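Local atomic coordinates of malonyl coenzyme A-acyl carrier protein transacylase (Helicobacter pylori, PDB entry 2H1Y), a protein that probably transfers the malonyl group from malonyl-CoA to holo-acyl carrier protein, supplying malonyl-ACP for fatty acid synthesis. Residues 270-284 with 293-305. Sequence-based numbering, arbitrary orientation.
Sequences VKSNNDRVDIFFELG and NKRLSNKPTISVG
K299 reaches across to the loop 274-278 and ties it down. K299 CB lies 3.6 Å from D278 O and also faces the edge of the F280 ring. K299 CG passes 3.4 Å from N274 OD1. CD lies by D278 O and V277 O, and CE by N274 ND2 and V277 O. Bends at chi2 (-72°) and chi4 (74°) turn the chain and bring NZ between two backbone oxygens. K299 NZ gives hydrogen bonds to V277 O at 2.7 Å, almost in line with that carbonyl, and to N274 O. The D275 and D278 carboxylates are near NZ but not in contact, which probably favours the ammonium charge; D278 OD2 is bonded to Q14 N. S297 OG donates to N274 OD1 in a bond modelled very short, 2.4 Å, so its exact length is doubtful. S297 OG also accepts from K299 N in an ST turn. The F280 ring lies between V277 CG2 on one face and N293 ND2 on the other. N293 ND2 also donates to T301 OG1, while N293 OD1 is held by Y266. Beyond the loop, strands 279-283 and 301-304 pair in parallel, from F280 N to P300 O through to G284 N to V304 O. I302 CD1 meets I279 CD1 and F281 CE2 at the ring edge, both at 3.4 Å. The strands form a beta-alpha-beta unit with helix 288-294. Strand 301-304 is an edge strand of the mixed sheet within this chain; 279-283 also pairs with 15-19, and helix 307-320 packs on I279, F281 and I302.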
# COMPACT_ATOMS: atom_id res chain seq x y z
N VAL A 270 -6.31 -0.22 11.66
CA VAL A 270 -5.36 -0.09 12.74
C VAL A 270 -6.08 -0.20 14.10
O VAL A 270 -5.68 -0.99 14.96
CB VAL A 270 -4.47 1.19 12.60
CG1 VAL A 270 -3.54 1.34 13.77
CG2 VAL A 270 -3.65 1.13 11.33
N LYS A 271 -7.16 0.55 14.26
CA LYS A 271 -7.89 0.58 15.54
C LYS A 271 -8.43 -0.79 15.98
O LYS A 271 -8.16 -1.24 17.09
CB LYS A 271 -9.00 1.63 15.49
CG LYS A 271 -8.49 3.08 15.35
CD LYS A 271 -9.55 4.10 15.78
CE LYS A 271 -8.94 5.52 15.86
NZ LYS A 271 -9.96 6.63 15.69
N SER A 272 -9.15 -1.47 15.11
CA SER A 272 -9.66 -2.81 15.42
C SER A 272 -8.56 -3.83 15.76
O SER A 272 -8.85 -4.95 16.15
CB SER A 272 -10.53 -3.35 14.27
OG SER A 272 -11.54 -2.41 13.89
N ASN A 273 -7.30 -3.44 15.61
CA ASN A 273 -6.23 -4.43 15.64
C ASN A 273 -5.04 -4.04 16.49
O ASN A 273 -4.18 -4.88 16.77
CB ASN A 273 -5.79 -4.77 14.20
CG ASN A 273 -6.86 -5.54 13.44
OD1 ASN A 273 -6.96 -6.76 13.57
ND2 ASN A 273 -7.67 -4.83 12.65
N ASN A 274 -5.01 -2.78 16.91
CA ASN A 274 -3.92 -2.22 17.72
C ASN A 274 -3.68 -2.93 19.07
O ASN A 274 -2.54 -2.96 19.57
CB ASN A 274 -4.16 -0.72 17.93
CG ASN A 274 -2.99 -0.04 18.64
OD1 ASN A 274 -1.95 0.22 18.03
ND2 ASN A 274 -3.15 0.23 19.93
N ASP A 275 -4.74 -3.50 19.64
CA ASP A 275 -4.64 -4.28 20.88
C ASP A 275 -3.94 -5.65 20.77
O ASP A 275 -3.43 -6.18 21.76
CB ASP A 275 -6.03 -4.46 21.49
CG ASP A 275 -6.66 -3.14 21.93
OD1 ASP A 275 -6.01 -2.07 21.77
OD2 ASP A 275 -7.81 -3.17 22.44
N ARG A 276 -3.91 -6.21 19.57
CA ARG A 276 -3.38 -7.57 19.39
C ARG A 276 -1.86 -7.63 19.28
O ARG A 276 -1.29 -8.72 19.21
CB ARG A 276 -4.03 -8.26 18.18
CG ARG A 276 -5.54 -7.98 18.00
CD ARG A 276 -5.99 -8.38 16.61
NE ARG A 276 -5.54 -9.73 16.31
CZ ARG A 276 -5.52 -10.27 15.09
NH1 ARG A 276 -5.90 -9.56 14.04
NH2 ARG A 276 -5.09 -11.52 14.93
N VAL A 277 -1.19 -6.48 19.25
CA VAL A 277 0.29 -6.46 19.15
C VAL A 277 0.96 -5.37 20.01
O VAL A 277 0.29 -4.47 20.50
CB VAL A 277 0.78 -6.30 17.67
CG1 VAL A 277 0.30 -7.44 16.80
CG2 VAL A 277 0.31 -5.00 17.11
N ASP A 278 2.28 -5.44 20.15
CA ASP A 278 3.05 -4.43 20.88
C ASP A 278 3.81 -3.47 19.97
O ASP A 278 4.27 -2.40 20.42
CB ASP A 278 4.02 -5.11 21.82
CG ASP A 278 3.33 -6.11 22.72
OD1 ASP A 278 2.57 -5.65 23.59
OD2 ASP A 278 3.51 -7.34 22.52
N ILE A 279 3.92 -3.83 18.70
CA ILE A 279 4.81 -3.11 17.79
C ILE A 279 4.51 -3.44 16.34
O ILE A 279 3.97 -4.50 16.04
CB ILE A 279 6.30 -3.43 18.13
CG1 ILE A 279 7.24 -2.45 17.44
CG2 ILE A 279 6.65 -4.92 17.85
CD1 ILE A 279 8.57 -2.29 18.16
N PHE A 280 4.87 -2.52 15.45
CA PHE A 280 4.60 -2.66 14.03
C PHE A 280 5.91 -2.60 13.27
O PHE A 280 6.80 -1.84 13.65
CB PHE A 280 3.72 -1.50 13.55
CG PHE A 280 2.28 -1.59 14.01
CD1 PHE A 280 1.87 -0.95 15.17
CD2 PHE A 280 1.33 -2.30 13.25
CE1 PHE A 280 0.52 -1.03 15.60
CE2 PHE A 280 -0.01 -2.38 13.67
CZ PHE A 280 -0.41 -1.74 14.84
N PHE A 281 6.04 -3.39 12.20
CA PHE A 281 7.17 -3.22 11.27
C PHE A 281 6.67 -2.71 9.92
O PHE A 281 5.91 -3.39 9.23
CB PHE A 281 7.98 -4.52 11.08
CG PHE A 281 8.55 -5.10 12.34
CD1 PHE A 281 8.52 -6.47 12.54
CD2 PHE A 281 9.12 -4.30 13.31
CE1 PHE A 281 9.04 -7.04 13.69
CE2 PHE A 281 9.65 -4.86 14.48
CZ PHE A 281 9.61 -6.23 14.66
N GLU A 282 7.07 -1.51 9.53
CA GLU A 282 6.74 -1.05 8.19
C GLU A 282 7.78 -1.64 7.24
O GLU A 282 8.93 -1.20 7.27
CB GLU A 282 6.71 0.48 8.08
CG GLU A 282 6.08 0.97 6.78
CD GLU A 282 5.74 2.45 6.76
OE1 GLU A 282 5.14 2.90 5.76
OE2 GLU A 282 6.05 3.18 7.72
N LEU A 283 7.37 -2.62 6.42
CA LEU A 283 8.29 -3.27 5.47
C LEU A 283 8.28 -2.60 4.12
O LEU A 283 7.26 -2.58 3.43
CB LEU A 283 7.99 -4.75 5.30
CG LEU A 283 7.99 -5.56 6.59
CD1 LEU A 283 7.68 -6.99 6.24
CD2 LEU A 283 9.32 -5.44 7.29
N GLY A 284 9.43 -2.07 3.72
CA GLY A 284 9.53 -1.39 2.45
C GLY A 284 10.01 0.03 2.61
O GLY A 284 10.46 0.43 3.69
N ASN A 293 0.28 6.19 11.83
CA ASN A 293 0.10 5.59 13.15
C ASN A 293 0.36 6.54 14.31
O ASN A 293 -0.16 6.33 15.40
CB ASN A 293 0.96 4.34 13.34
CG ASN A 293 0.53 3.19 12.43
OD1 ASN A 293 -0.46 3.27 11.68
ND2 ASN A 293 1.30 2.12 12.48
N LYS A 294 1.19 7.56 14.10
CA LYS A 294 1.41 8.56 15.15
C LYS A 294 0.06 9.00 15.66
O LYS A 294 -0.16 9.02 16.87
CB LYS A 294 2.18 9.78 14.61
CG LYS A 294 3.67 9.56 14.33
CD LYS A 294 4.38 8.87 15.50
CE LYS A 294 5.83 8.58 15.16
NZ LYS A 294 6.59 8.26 16.39
N ARG A 295 -0.85 9.29 14.73
CA ARG A 295 -2.19 9.78 15.06
C ARG A 295 -3.17 8.66 15.44
O ARG A 295 -4.29 8.93 15.85
CB ARG A 295 -2.80 10.59 13.90
CG ARG A 295 -1.86 11.50 13.09
CD ARG A 295 -1.67 12.89 13.70
NE ARG A 295 -0.39 12.93 14.40
CZ ARG A 295 -0.25 12.86 15.72
NH1 ARG A 295 -1.32 12.80 16.49
NH2 ARG A 295 0.97 12.87 16.26
N LEU A 296 -2.74 7.41 15.33
CA LEU A 296 -3.65 6.27 15.46
C LEU A 296 -3.34 5.28 16.58
O LEU A 296 -4.19 4.48 16.94
CB LEU A 296 -3.67 5.51 14.14
CG LEU A 296 -4.42 6.17 13.01
CD1 LEU A 296 -4.04 5.49 11.70
CD2 LEU A 296 -5.94 6.12 13.28
N SER A 297 -2.12 5.31 17.10
CA SER A 297 -1.68 4.31 18.06
C SER A 297 -0.48 4.80 18.83
O SER A 297 0.25 5.66 18.34
CB SER A 297 -1.30 3.03 17.31
OG SER A 297 -0.56 2.14 18.13
N ASN A 298 -0.26 4.25 20.01
CA ASN A 298 0.92 4.61 20.81
C ASN A 298 2.03 3.59 20.73
O ASN A 298 3.07 3.76 21.38
CB ASN A 298 0.51 4.85 22.25
CG ASN A 298 -0.52 5.92 22.35
OD1 ASN A 298 -0.29 7.05 21.88
ND2 ASN A 298 -1.70 5.59 22.90
N LYS A 299 1.80 2.55 19.94
CA LYS A 299 2.75 1.47 19.74
C LYS A 299 3.76 1.87 18.70
O LYS A 299 3.43 2.59 17.76
CB LYS A 299 2.01 0.22 19.27
CG LYS A 299 0.72 -0.06 20.04
CD LYS A 299 1.02 -0.55 21.42
CE LYS A 299 -0.27 -0.96 22.16
NZ LYS A 299 -0.77 -2.25 21.62
N PRO A 300 5.01 1.43 18.87
CA PRO A 300 6.03 1.86 17.91
C PRO A 300 5.92 1.18 16.54
O PRO A 300 5.27 0.12 16.40
CB PRO A 300 7.36 1.47 18.59
CG PRO A 300 6.99 1.05 20.01
CD PRO A 300 5.58 0.56 19.92
N THR A 301 6.53 1.83 15.56
CA THR A 301 6.68 1.32 14.22
C THR A 301 8.14 1.52 13.85
O THR A 301 8.59 2.66 13.70
CB THR A 301 5.78 2.07 13.19
OG1 THR A 301 4.39 1.91 13.51
CG2 THR A 301 6.01 1.52 11.79
N ILE A 302 8.89 0.44 13.74
CA ILE A 302 10.22 0.49 13.16
C ILE A 302 10.04 0.40 11.66
O ILE A 302 9.36 -0.52 11.17
CB ILE A 302 11.09 -0.69 13.62
CG1 ILE A 302 11.24 -0.66 15.13
CG2 ILE A 302 12.45 -0.68 12.92
CD1 ILE A 302 10.90 -1.95 15.76
N SER A 303 10.60 1.35 10.92
CA SER A 303 10.51 1.30 9.47
C SER A 303 11.72 0.57 8.93
O SER A 303 12.84 0.84 9.31
CB SER A 303 10.31 2.69 8.83
OG SER A 303 11.03 3.70 9.51
N VAL A 304 11.47 -0.41 8.07
CA VAL A 304 12.52 -1.25 7.52
C VAL A 304 12.58 -0.97 6.02
O VAL A 304 11.99 -1.70 5.21
CB VAL A 304 12.22 -2.74 7.77
CG1 VAL A 304 13.41 -3.61 7.37
CG2 VAL A 304 11.83 -2.98 9.25
N GLY A 305 13.29 0.09 5.65
CA GLY A 305 13.50 0.40 4.25
C GLY A 305 14.98 0.49 3.91
O GLY A 305 15.34 0.60 2.73